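Local coordinates for protein aspartate aminotransferase (Thermotoga maritima, PDB 1O4S) that catalyses the pyridoxal-phosphate-dependent transfer of an amino group between L-aspartate and 2-oxoglutarate, giving oxaloacetate and L-glutamate, at residues E346-A351 with E383-S388; F331-R334 with K339-E342; V64-K69 with A283-L288; V105-A110 with K270-T275. One frame throughout, in Å; residues are numbered along the deposited sequence.

Contact 1. Residues E346-A351 with E383-S388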
loop_
_atom_site.group_PDB
_atom_site.type_symbol
_atom_site.label_atom_id
_atom_site.label_comp_id
_atom_site.label_asym_id
_atom_site.label_seq_id
_atom_site.Cartn_x
_atom_site.Cartn_y
_atom_site.Cartn_z
ATOM N N GLU B 346 32.443 5.083 12.639
ATOM C CA GLU B 346 33.012 6.314 13.173
ATOM C C GLU B 346 34.513 6.415 12.842
ATOM O O GLU B 346 34.996 7.502 12.590
ATOM C CB GLU B 346 32.697 6.480 14.675
ATOM C CG GLU B 346 33.656 5.784 15.651
ATOM C CD GLU B 346 33.106 5.545 17.095
ATOM O OE1 GLU B 346 33.858 4.941 17.915
ATOM O OE2 GLU B 346 31.939 5.927 17.422
ATOM N N GLU B 347 35.222 5.291 12.773
ATOM C CA GLU B 347 36.682 5.305 12.615
ATOM C C GLU B 347 37.111 5.200 11.132
ATOM O O GLU B 347 38.062 5.857 10.705
ATOM C CB GLU B 347 37.344 4.185 13.456
ATOM C CG GLU B 347 37.070 4.282 14.970
ATOM C CD GLU B 347 37.652 3.126 15.810
ATOM O OE1 GLU B 347 38.583 2.428 15.329
ATOM O OE2 GLU B 347 37.189 2.918 16.975
ATOM N N LYS B 348 36.415 4.346 10.382
ATOM C CA LYS B 348 36.771 4.020 8.997
ATOM C C LYS B 348 35.768 4.548 7.979
ATOM O O LYS B 348 36.038 4.491 6.789
ATOM C CB LYS B 348 36.913 2.494 8.799
ATOM C CG LYS B 348 38.093 1.824 9.527
ATOM C CD LYS B 348 39.438 2.492 9.248
ATOM C CE LYS B 348 40.540 1.789 9.982
ATOM N NZ LYS B 348 41.865 2.309 9.583
ATOM N N LYS B 349 34.639 5.080 8.455
ATOM C CA LYS B 349 33.568 5.603 7.606
ATOM C C LYS B 349 33.131 4.560 6.569
ATOM O O LYS B 349 32.902 4.881 5.379
ATOM C CB LYS B 349 33.938 6.946 6.958
ATOM C CG LYS B 349 34.944 7.810 7.733
ATOM C CD LYS B 349 34.351 8.535 8.910
ATOM C CE LYS B 349 35.369 9.490 9.530
ATOM N NZ LYS B 349 36.274 8.868 10.551
ATOM N N VAL B 350 33.010 3.316 7.046
ATOM C CA VAL B 350 32.322 2.244 6.331
ATOM C C VAL B 350 31.091 1.825 7.110
ATOM O O VAL B 350 31.163 1.530 8.313
ATOM C CB VAL B 350 33.219 1.000 6.107
ATOM C CG1 VAL B 350 32.456 -0.069 5.308
ATOM C CG2 VAL B 350 34.515 1.396 5.423
ATOM N N ALA B 351 29.967 1.792 6.404
ATOM C CA ALA B 351 28.681 1.406 6.960
ATOM C C ALA B 351 28.258 -0.037 6.617
ATOM O O ALA B 351 28.066 -0.396 5.457
ATOM C CB ALA B 351 27.619 2.392 6.537
ATOM N N GLU B 383 40.049 -4.229 6.626
ATOM C CA GLU B 383 41.223 -5.072 6.910
ATOM C C GLU B 383 42.140 -4.387 7.931
ATOM O O GLU B 383 42.653 -5.020 8.868
ATOM C CB GLU B 383 41.978 -5.401 5.606
ATOM C CG GLU B 383 43.178 -6.341 5.751
ATOM C CD GLU B 383 43.838 -6.742 4.419
ATOM O OE1 GLU B 383 43.371 -6.347 3.328
ATOM O OE2 GLU B 383 44.847 -7.480 4.458
ATOM N N ASP B 384 42.318 -3.084 7.744
ATOM C CA ASP B 384 43.011 -2.234 8.712
ATOM C C ASP B 384 42.342 -2.219 10.096
ATOM O O ASP B 384 43.018 -2.206 11.141
ATOM C CB ASP B 384 43.101 -0.805 8.173
ATOM C CG ASP B 384 44.209 -0.637 7.124
ATOM O OD1 ASP B 384 44.873 -1.648 6.754
ATOM O OD2 ASP B 384 44.490 0.481 6.626
ATOM N N PHE B 385 41.015 -2.208 10.091
ATOM C CA PHE B 385 40.225 -2.140 11.303
ATOM C C PHE B 385 40.326 -3.482 12.048
ATOM O O PHE B 385 40.451 -3.516 13.287
ATOM C CB PHE B 385 38.780 -1.809 10.921
ATOM C CG PHE B 385 37.831 -1.768 12.069
ATOM C CD1 PHE B 385 37.730 -0.634 12.854
ATOM C CD2 PHE B 385 37.017 -2.853 12.342
ATOM C CE1 PHE B 385 36.831 -0.579 13.903
ATOM C CE2 PHE B 385 36.126 -2.808 13.392
ATOM C CZ PHE B 385 36.035 -1.663 14.178
ATOM N N LEU B 386 40.311 -4.578 11.291
ATOM C CA LEU B 386 40.427 -5.895 11.873
ATOM C C LEU B 386 41.812 -6.135 12.508
ATOM O O LEU B 386 41.933 -6.975 13.407
ATOM C CB LEU B 386 40.134 -6.973 10.830
ATOM C CG LEU B 386 38.687 -7.070 10.342
ATOM C CD1 LEU B 386 38.483 -8.360 9.555
ATOM C CD2 LEU B 386 37.687 -6.965 11.492
ATOM N N ASN B 387 42.840 -5.419 12.043
ATOM C CA ASN B 387 44.198 -5.546 12.580
ATOM C C ASN B 387 44.586 -4.276 13.339
ATOM O O ASN B 387 45.746 -3.880 13.308
ATOM C CB ASN B 387 45.216 -5.818 11.452
ATOM C CG ASN B 387 44.830 -7.004 10.566
ATOM O OD1 ASN B 387 44.444 -8.075 11.046
ATOM N ND2 ASN B 387 44.951 -6.816 9.256
ATOM N N SER B 388 43.608 -3.656 14.010
ATOM C CA SER B 388 43.758 -2.400 14.777
ATOM C C SER B 388 44.891 -1.481 14.294
ATOM O O SER B 388 44.838 -0.940 13.184
ATOM C CB SER B 388 43.922 -2.698 16.285
ATOM O OG SER B 388 42.698 -3.101 16.900
HETATM O O HOH W 1 42.265 2.242 6.788
#

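Contact 2. Residues F331-R334 with K339-E342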
loop_
_atom_site.group_PDB
_atom_site.type_symbol
_atom_site.label_atom_id
_atom_site.label_comp_id
_atom_site.label_asym_id
_atom_site.label_seq_id
_atom_site.Cartn_x
_atom_site.Cartn_y
_atom_site.Cartn_z
ATOM N N PHE B 331 29.058 -11.878 7.425
ATOM C CA PHE B 331 30.283 -12.423 8.023
ATOM C C PHE B 331 30.344 -12.317 9.538
ATOM O O PHE B 331 29.566 -11.600 10.143
ATOM C CB PHE B 331 31.556 -11.902 7.333
ATOM C CG PHE B 331 31.852 -10.418 7.520
ATOM C CD1 PHE B 331 31.420 -9.481 6.579
ATOM C CD2 PHE B 331 32.662 -9.982 8.561
ATOM C CE1 PHE B 331 31.757 -8.117 6.705
ATOM C CE2 PHE B 331 32.992 -8.621 8.708
ATOM C CZ PHE B 331 32.547 -7.687 7.771
ATOM N N LYS B 332 31.262 -13.081 10.123
ATOM C CA LYS B 332 31.375 -13.243 11.570
ATOM C C LYS B 332 32.333 -12.193 12.132
ATOM O O LYS B 332 33.426 -11.967 11.597
ATOM C CB LYS B 332 31.869 -14.657 11.872
ATOM C CG LYS B 332 31.826 -15.087 13.345
ATOM C CD LYS B 332 30.584 -15.910 13.716
ATOM C CE LYS B 332 30.551 -16.202 15.230
ATOM N NZ LYS B 332 29.914 -15.084 16.017
ATOM N N VAL B 333 31.887 -11.520 13.182
ATOM C CA VAL B 333 32.694 -10.529 13.878
ATOM C C VAL B 333 32.924 -10.971 15.332
ATOM O O VAL B 333 32.126 -11.722 15.896
ATOM C CB VAL B 333 32.038 -9.106 13.815
ATOM C CG1 VAL B 333 32.004 -8.593 12.380
ATOM C CG2 VAL B 333 30.634 -9.086 14.433
ATOM N N ARG B 334 34.026 -10.526 15.926
ATOM C CA ARG B 334 34.267 -10.760 17.339
ATOM C C ARG B 334 33.441 -9.754 18.143
ATOM O O ARG B 334 33.205 -8.634 17.693
ATOM C CB ARG B 334 35.757 -10.636 17.680
ATOM N N LYS B 339 28.197 -2.726 18.146
ATOM C CA LYS B 339 29.380 -1.932 18.433
ATOM C C LYS B 339 30.407 -2.041 17.308
ATOM O O LYS B 339 31.052 -1.059 16.968
ATOM C CB LYS B 339 30.025 -2.342 19.768
ATOM C CG LYS B 339 29.107 -2.177 21.003
ATOM C CD LYS B 339 29.902 -2.480 22.328
ATOM C CE LYS B 339 29.017 -2.623 23.596
ATOM N NZ LYS B 339 29.863 -2.815 24.852
ATOM N N PHE B 340 30.564 -3.232 16.740
ATOM C CA PHE B 340 31.443 -3.412 15.581
ATOM C C PHE B 340 31.109 -2.391 14.483
ATOM O O PHE B 340 32.002 -1.761 13.919
ATOM C CB PHE B 340 31.340 -4.836 15.016
ATOM C CG PHE B 340 32.323 -5.127 13.888
ATOM C CD1 PHE B 340 33.490 -5.835 14.135
ATOM C CD2 PHE B 340 32.064 -4.692 12.580
ATOM C CE1 PHE B 340 34.405 -6.116 13.107
ATOM C CE2 PHE B 340 32.974 -4.960 11.546
ATOM C CZ PHE B 340 34.137 -5.683 11.804
ATOM N N CYS B 341 29.826 -2.227 14.202
ATOM C CA CYS B 341 29.368 -1.373 13.109
ATOM C C CYS B 341 29.451 0.103 13.458
ATOM O O CYS B 341 29.705 0.927 12.572
ATOM C CB CYS B 341 27.946 -1.721 12.721
ATOM S SG CYS B 341 27.821 -3.332 11.947
ATOM N N GLU B 342 29.232 0.430 14.739
ATOM C CA GLU B 342 29.313 1.809 15.228
ATOM C C GLU B 342 30.746 2.326 15.083
ATOM O O GLU B 342 30.967 3.444 14.640
ATOM C CB GLU B 342 28.865 1.909 16.708
ATOM C CG GLU B 342 27.342 1.910 16.892
ATOM C CD GLU B 342 26.893 1.948 18.365
ATOM O OE1 GLU B 342 27.743 1.865 19.291
ATOM O OE2 GLU B 342 25.657 2.069 18.598
#

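Contact 3. Residues V64-K69 with A283-L288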
loop_
_atom_site.group_PDB
_atom_site.type_symbol
_atom_site.label_atom_id
_atom_site.label_comp_id
_atom_site.label_asym_id
_atom_site.label_seq_id
_atom_site.Cartn_x
_atom_site.Cartn_y
_atom_site.Cartn_z
ATOM N N VAL B 64 7.363 6.734 -20.013
ATOM C CA VAL B 64 7.241 8.104 -20.534
ATOM C C VAL B 64 6.195 8.163 -21.633
ATOM O O VAL B 64 5.376 9.080 -21.685
ATOM C CB VAL B 64 8.599 8.658 -21.071
ATOM C CG1 VAL B 64 8.433 9.950 -21.828
ATOM C CG2 VAL B 64 9.594 8.842 -19.955
ATOM N N ARG B 65 6.223 7.179 -22.519
ATOM C CA ARG B 65 5.244 7.109 -23.594
ATOM C C ARG B 65 3.825 7.016 -23.046
ATOM O O ARG B 65 2.952 7.766 -23.483
ATOM C CB ARG B 65 5.572 5.911 -24.439
ATOM C CG ARG B 65 4.662 5.612 -25.587
ATOM C CD ARG B 65 5.032 4.232 -26.223
ATOM N NE ARG B 65 3.873 3.424 -26.616
ATOM C CZ ARG B 65 2.925 2.939 -25.793
ATOM N NH1 ARG B 65 2.928 3.171 -24.472
ATOM N NH2 ARG B 65 1.939 2.221 -26.330
ATOM N N PHE B 66 3.601 6.105 -22.088
ATOM C CA PHE B 66 2.329 6.021 -21.385
ATOM C C PHE B 66 1.926 7.353 -20.728
ATOM O O PHE B 66 0.790 7.838 -20.890
ATOM C CB PHE B 66 2.372 4.939 -20.303
ATOM C CG PHE B 66 1.117 4.872 -19.501
ATOM C CD1 PHE B 66 -0.051 4.396 -20.072
ATOM C CD2 PHE B 66 1.070 5.321 -18.191
ATOM C CE1 PHE B 66 -1.252 4.360 -19.341
ATOM C CE2 PHE B 66 -0.142 5.271 -17.484
ATOM C CZ PHE B 66 -1.292 4.782 -18.079
ATOM N N LEU B 67 2.876 7.923 -19.997
ATOM C CA LEU B 67 2.691 9.188 -19.286
ATOM C C LEU B 67 2.244 10.342 -20.158
ATOM O O LEU B 67 1.393 11.155 -19.764
ATOM C CB LEU B 67 3.992 9.636 -18.634
ATOM C CG LEU B 67 4.055 9.472 -17.163
ATOM C CD1 LEU B 67 5.402 9.916 -16.644
ATOM C CD2 LEU B 67 2.929 10.291 -16.540
ATOM N N GLN B 68 2.829 10.434 -21.335
ATOM C CA GLN B 68 2.603 11.586 -22.182
ATOM C C GLN B 68 1.180 11.667 -22.726
ATOM O O GLN B 68 0.719 12.733 -23.120
ATOM C CB GLN B 68 3.692 11.652 -23.282
ATOM C CG GLN B 68 5.026 12.107 -22.635
ATOM C CD GLN B 68 6.219 12.164 -23.561
ATOM O OE1 GLN B 68 6.345 11.335 -24.461
ATOM N NE2 GLN B 68 7.113 13.140 -23.328
ATOM N N LYS B 69 0.469 10.550 -22.681
ATOM C CA LYS B 69 -0.943 10.524 -23.014
ATOM C C LYS B 69 -1.793 11.180 -21.887
ATOM O O LYS B 69 -2.933 11.544 -22.118
ATOM C CB LYS B 69 -1.382 9.081 -23.292
ATOM C CG LYS B 69 -0.577 8.431 -24.455
ATOM C CD LYS B 69 -0.943 6.969 -24.681
ATOM C CE LYS B 69 -0.268 6.407 -25.940
ATOM N NZ LYS B 69 -0.926 5.135 -26.451
ATOM N N ALA B 283 3.558 2.547 -13.161
ATOM C CA ALA B 283 4.345 1.418 -12.706
ATOM C C ALA B 283 3.886 0.098 -13.373
ATOM O O ALA B 283 4.684 -0.747 -13.732
ATOM C CB ALA B 283 4.271 1.297 -11.162
ATOM N N GLN B 284 2.591 -0.078 -13.519
ATOM C CA GLN B 284 2.072 -1.275 -14.154
ATOM C C GLN B 284 2.567 -1.368 -15.563
ATOM O O GLN B 284 3.032 -2.434 -15.957
ATOM C CB GLN B 284 0.573 -1.346 -14.082
ATOM C CG GLN B 284 0.072 -1.426 -12.675
ATOM C CD GLN B 284 -1.394 -1.783 -12.571
ATOM O OE1 GLN B 284 -1.798 -2.829 -13.029
ATOM N NE2 GLN B 284 -2.165 -0.945 -11.923
ATOM N N TYR B 285 2.503 -0.281 -16.316
ATOM C CA TYR B 285 3.025 -0.308 -17.674
ATOM C C TYR B 285 4.526 -0.459 -17.739
ATOM O O TYR B 285 5.047 -1.161 -18.627
ATOM C CB TYR B 285 2.508 0.867 -18.512
ATOM C CG TYR B 285 1.049 0.609 -18.868
ATOM C CD1 TYR B 285 0.020 1.197 -18.153
ATOM C CD2 TYR B 285 0.712 -0.284 -19.881
ATOM C CE1 TYR B 285 -1.297 0.944 -18.445
ATOM C CE2 TYR B 285 -0.612 -0.541 -20.182
ATOM C CZ TYR B 285 -1.606 0.092 -19.451
ATOM O OH TYR B 285 -2.906 -0.139 -19.724
ATOM N N ALA B 286 5.224 0.135 -16.779
ATOM C CA ALA B 286 6.669 -0.040 -16.692
ATOM C C ALA B 286 7.020 -1.550 -16.481
ATOM O O ALA B 286 7.884 -2.086 -17.146
ATOM C CB ALA B 286 7.226 0.813 -15.578
ATOM N N ALA B 287 6.319 -2.208 -15.566
ATOM C CA ALA B 287 6.536 -3.613 -15.264
ATOM C C ALA B 287 6.204 -4.542 -16.438
ATOM O O ALA B 287 6.898 -5.506 -16.709
ATOM C CB ALA B 287 5.746 -4.004 -13.988
ATOM N N LEU B 288 5.169 -4.210 -17.177
ATOM C CA LEU B 288 4.780 -5.002 -18.323
ATOM C C LEU B 288 5.942 -5.004 -19.340
ATOM O O LEU B 288 6.311 -6.053 -19.856
ATOM C CB LEU B 288 3.452 -4.472 -18.885
ATOM C CG LEU B 288 2.853 -5.099 -20.134
ATOM C CD1 LEU B 288 2.528 -6.580 -19.909
ATOM C CD2 LEU B 288 1.601 -4.326 -20.501
#

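Contact 4. Residues V105-A110 with K270-T275. With PLP (pyridoxal-5'-phosphate), chain M.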
loop_
_atom_site.group_PDB
_atom_site.type_symbol
_atom_site.label_atom_id
_atom_site.label_comp_id
_atom_site.label_asym_id
_atom_site.label_seq_id
_atom_site.Cartn_x
_atom_site.Cartn_y
_atom_site.Cartn_z
ATOM N N VAL B 105 -1.775 -11.568 -8.303
ATOM C CA VAL B 105 -2.183 -10.258 -7.831
ATOM C C VAL B 105 -0.942 -9.380 -7.844
ATOM O O VAL B 105 0.097 -9.753 -7.323
ATOM C CB VAL B 105 -2.760 -10.283 -6.382
ATOM C CG1 VAL B 105 -3.362 -8.970 -6.040
ATOM C CG2 VAL B 105 -3.805 -11.394 -6.234
ATOM N N VAL B 106 -1.088 -8.209 -8.417
ATOM C CA VAL B 106 -0.018 -7.248 -8.539
ATOM C C VAL B 106 -0.146 -6.317 -7.336
ATOM O O VAL B 106 -1.232 -5.852 -7.022
ATOM C CB VAL B 106 -0.151 -6.485 -9.873
ATOM C CG1 VAL B 106 0.846 -5.307 -9.930
ATOM C CG2 VAL B 106 0.039 -7.465 -11.042
ATOM N N THR B 107 0.985 -6.072 -6.676
ATOM C CA THR B 107 1.075 -5.384 -5.407
ATOM C C THR B 107 2.194 -4.352 -5.388
ATOM O O THR B 107 3.064 -4.320 -6.257
ATOM C CB THR B 107 1.400 -6.444 -4.305
ATOM O OG1 THR B 107 2.671 -7.072 -4.593
ATOM C CG2 THR B 107 0.363 -7.629 -4.269
ATOM N N ASN B 108 2.180 -3.506 -4.381
ATOM C CA ASN B 108 3.203 -2.483 -4.198
ATOM C C ASN B 108 4.457 -3.106 -3.601
ATOM O O ASN B 108 4.643 -3.138 -2.380
ATOM C CB ASN B 108 2.688 -1.372 -3.265
ATOM C CG ASN B 108 1.651 -0.485 -3.918
ATOM O OD1 ASN B 108 1.993 0.289 -4.785
ATOM N ND2 ASN B 108 0.388 -0.561 -3.471
ATOM N N GLY B 109 5.337 -3.506 -4.484
ATOM C CA GLY B 109 6.471 -4.353 -4.165
ATOM C C GLY B 109 6.060 -5.747 -3.724
ATOM O O GLY B 109 4.869 -6.051 -3.467
ATOM N N ALA B 110 7.052 -6.622 -3.661
ATOM C CA ALA B 110 6.930 -7.878 -2.934
ATOM C C ALA B 110 6.541 -7.662 -1.455
ATOM O O ALA B 110 5.949 -8.524 -0.837
ATOM C CB ALA B 110 8.266 -8.674 -3.017
ATOM N N LYS B 270 -8.882 -9.011 -2.497
ATOM C CA LYS B 270 -9.745 -8.267 -1.603
ATOM C C LYS B 270 -8.932 -7.398 -0.654
ATOM O O LYS B 270 -9.238 -6.259 -0.522
ATOM C CB LYS B 270 -10.654 -9.213 -0.813
ATOM C CG LYS B 270 -11.728 -9.856 -1.654
ATOM C CD LYS B 270 -12.528 -10.864 -0.818
ATOM C CE LYS B 270 -13.493 -11.670 -1.687
ATOM N NZ LYS B 270 -13.757 -13.037 -1.125
ATOM N N ILE B 271 -7.879 -7.935 -0.043
ATOM C CA ILE B 271 -6.990 -7.137 0.790
ATOM C C ILE B 271 -6.443 -5.934 -0.017
ATOM O O ILE B 271 -6.488 -4.800 0.449
ATOM C CB ILE B 271 -5.779 -7.954 1.362
ATOM C CG1 ILE B 271 -6.200 -9.248 2.092
ATOM C CG2 ILE B 271 -4.968 -7.073 2.348
ATOM C CD1 ILE B 271 -7.098 -9.011 3.241
ATOM N N GLN B 272 -5.913 -6.216 -1.211
ATOM C CA GLN B 272 -5.264 -5.221 -2.066
ATOM C C GLN B 272 -6.245 -4.127 -2.359
ATOM O O GLN B 272 -5.943 -2.945 -2.235
ATOM C CB GLN B 272 -4.769 -5.865 -3.384
ATOM C CG GLN B 272 -3.983 -4.924 -4.336
ATOM C CD GLN B 272 -2.621 -4.536 -3.822
ATOM O OE1 GLN B 272 -2.000 -5.281 -3.094
ATOM N NE2 GLN B 272 -2.135 -3.391 -4.247
ATOM N N SER B 273 -7.459 -4.546 -2.686
ATOM C CA SER B 273 -8.483 -3.640 -3.130
ATOM C C SER B 273 -8.899 -2.636 -2.030
ATOM O O SER B 273 -9.099 -1.438 -2.309
ATOM C CB SER B 273 -9.701 -4.441 -3.598
ATOM O OG SER B 273 -10.745 -3.581 -3.913
ATOM N N HIS B 274 -9.050 -3.118 -0.796
ATOM C CA HIS B 274 -9.562 -2.269 0.257
ATOM C C HIS B 274 -8.479 -1.462 0.962
ATOM O O HIS B 274 -8.805 -0.494 1.646
ATOM C CB HIS B 274 -10.352 -3.100 1.259
ATOM C CG HIS B 274 -11.568 -3.730 0.667
ATOM N ND1 HIS B 274 -12.571 -2.982 0.090
ATOM C CD2 HIS B 274 -11.937 -5.027 0.541
ATOM C CE1 HIS B 274 -13.508 -3.790 -0.372
ATOM N NE2 HIS B 274 -13.136 -5.036 -0.128
ATOM N N THR B 275 -7.218 -1.865 0.803
ATOM C CA THR B 275 -6.119 -1.227 1.523
ATOM C C THR B 275 -5.473 -0.084 0.734
ATOM O O THR B 275 -5.418 1.024 1.228
ATOM C CB THR B 275 -5.046 -2.235 1.996
ATOM O OG1 THR B 275 -4.561 -3.021 0.903
ATOM C CG2 THR B 275 -5.635 -3.231 3.031
HETATM N N1 PLP M . 12.137 -9.717 0.548
HETATM C C2 PLP M . 13.471 -9.463 0.801
HETATM C C2A PLP M . 14.164 -10.456 1.687
HETATM C C3 PLP M . 14.107 -8.324 0.283
HETATM O O3 PLP M . 15.293 -8.121 0.511
HETATM C C4 PLP M . 13.400 -7.448 -0.557
HETATM C C4A PLP M . 14.106 -6.208 -1.150
HETATM C C5 PLP M . 12.042 -7.764 -0.805
HETATM C C6 PLP M . 11.440 -8.887 -0.241
HETATM C C5A PLP M . 11.091 -6.969 -1.673
HETATM O O4P PLP M . 11.003 -5.554 -1.679
HETATM P P PLP M . 10.038 -4.767 -2.685
HETATM O O1P PLP M . 10.883 -3.592 -3.010
HETATM O O2P PLP M . 9.694 -5.622 -3.833
HETATM O O3P PLP M . 8.931 -4.445 -1.759
#

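Contact 1. Residues E346-A351 with E383-S388
K348 NZ and D384 are joined by a single water: NZ donates to its oxygen at 2.8 Å, and the water passes a hydrogen on to D384 OD2, also at 2.8 Å. The ammonium and the carboxylate do not pair directly, since NZ lies 4.4 Å from D384 OD2, and NZ comes nearer to the methylene carbon D384 CB, at 3.6 Å. Before it gets there the lysine stem runs alongside the CB of F385, with K348 CG 4.0 Å from F385 CB. A bend at chi2 (-52°) followed by a straight run to NZ turns the chain across toward the last turns of the other helix. E347 meets the same phenylalanine from a different quarter: OE1 stands at the ring edge, near its plane, 3.8 Å from F385 CE1, where the slightly positive ring hydrogens probably suit a carboxylate oxygen. The carboxylate itself is turned 61° from the ring. With K348 cut back to an alanine, D384 would probably lose its water-mediated positive mate, and the CB side of F385 its cover. Just beyond, the helix gives way at K349, whose positive phi turns the chain toward strand 350-354, while its NZ folds back to E346 O at 2.8 Å. R343 and L344 also pack on F385, and E383 has its own salt bridge to R312. The contact joins the C-terminal ends of helices 337-348 and 372-386 at the surface of the small alpha/beta domain of a fold type I aminotransferase, the first of these helices being the crossover of a split beta-alpha-beta unit.

Contact 2. Residues F331-R334 with K339-E342
F340 and V333 bury most of the surface here, and they meet as methyl on ring. V333 CG1 sits over the centre of the F340 ring, 3.4 Å above its plane and only 9° off the normal, a CH-pi contact in which the methyl touches all six carbons; the shortest approach is 3.5 Å, to F340 CE1. V333 CB adds to it from beside F340 CD1, at 3.6 Å. With CG trans to the backbone N (chi1 -175°) the F340 side chain leaves the helix toward V333, and chi2 near 100° turns the ring's face to the methyl. F331 takes a lesser share: its CE2 comes within 4.4 Å of F340 CZ, which lies near the plane of the F331 ring, at its edge. From the side opposite V333, F385 of helix 372-386 packs against F340 edge-to-face, so the ring is held between a methyl and a second aromatic. A serine at F340 would probably leave V333 CG1 without its ring face and F385 without its aromatic partner, opening a gap between them. The contact is wholly apolar and buried. F331 and V333 both rest on V364 of strand 363-367, and F331 also reaches L352 of strand 350-354. F340 packs helix 337-348 against the chain just after the outer strand 328-332, with helix 372-386 on its other flank.

Contact 3. Residues V64-K69 with A283-L288
F66 and Y285 lay their rings face to face in an offset stack, with centroids 4.5 Å apart and planes inclined by 25°. The tilt and the shift mean that the rings overlap only in part. Y285 CD1 stands 3.6 Å above the F66 plane, displaced toward the rim, and the closest approach is between F66 CE1 and Y285 CE1, at 3.5 Å. Seen from the tyrosine, F66 CD1 is the atom over its face, 3.7 Å from Y285 CD1. It is thus the CD1-CE1 side of each ring that does the touching, as expected of a parallel-displaced pair, in which the rim of one ring lies over the other and the two pi clouds are not set centre on centre. F66 has CG trans to N (chi1 177°), whereas Y285 CG is anti to the carbonyl carbon (chi1 -74°); that combination sends the two side chains toward each other, the CA atoms of F66 and Y285 7.4 Å apart, and they cross at about a right angle. The tyrosine hydroxyl runs on beyond the F66 ring, so the phenol meets its neighbour through carbon. Apart from this stack the two segments hardly meet. F66 also packs on T281 and V282 in the first turn of helix 281-290, and Y285 on I80. On another side of helix 57-68, L67 packs on W253 of the second subunit, while Q284 holds I80 and T75 by hydrogen bonds. The stack joins helix 57-68 to helix 281-290 beside the dimer interface, with helix 81-95 behind the latter.

Contact 4. Residues V105-A110 with K270-T275
Strand 105-107 runs at 39° to helix 270-275, their axes 9.5 Å apart at the closest, T107 and Q272 being the residues whose CA atoms lie nearest. Q272 carries the contact. A bend at chi2 (70°) lays its amide against the strand: Q272 CD lies 3.7 Å from V106 O, and Q272 OE1 touches the methyl T107 CG2 at 3.5 Å, while V105 CG1 packs on the stem at Q272 CB. Both polar ends are satisfied by other residues, OE1 by N116 and NE2 by Q112 and S277. N108 ND2 comes 3.9 Å from Q272 NE2, two amide donors that do not bond each other; both give a hydrogen to Q112 OE1. This strand is the edge strand of the large-domain sheet of a fold type I enzyme, and it leads through N108 and G109 toward helix 109-121, whose N-terminal end receives the cofactor phosphate. A110 N donates to PLP O2P at 2.8 Å, with a bent N-H...O angle of 142°. G109 has a positive phi, and a side chain there would run into PLP O3P, about 3.4 Å from its CA. T107 OG1 donates to G109 O at 2.7 Å from above the carbonyl plane, which probably steadies the turn. S245, R254 and K111 of this chain and Y74 of the second subunit also hydrogen-bond the cofactor. One residue on from Q272, S273 O accepts from K111 NZ of the second subunit.

Overall arrangement
From the N terminus, V64-K69 of contact 3 comes first and waits for A283-L288, closing a loop of more than two hundred residues across the large domain. Contact 4 opens and closes within that loop, tying the start of the seven-stranded sheet to helix 262-275, which directly precedes helix 281-290; the centres of contacts 3 and 4 are about 19 Å apart, and both reach the second subunit. Contacts 2 and 1 follow in series, both in the small domain. The first closes a short turn between strand 328-332 and helix 337-348, the second brings helix 372-386 back to that helix's end. They touch through F385 and F340; contact 2 lies about 38 Å from contact 4, centre to centre.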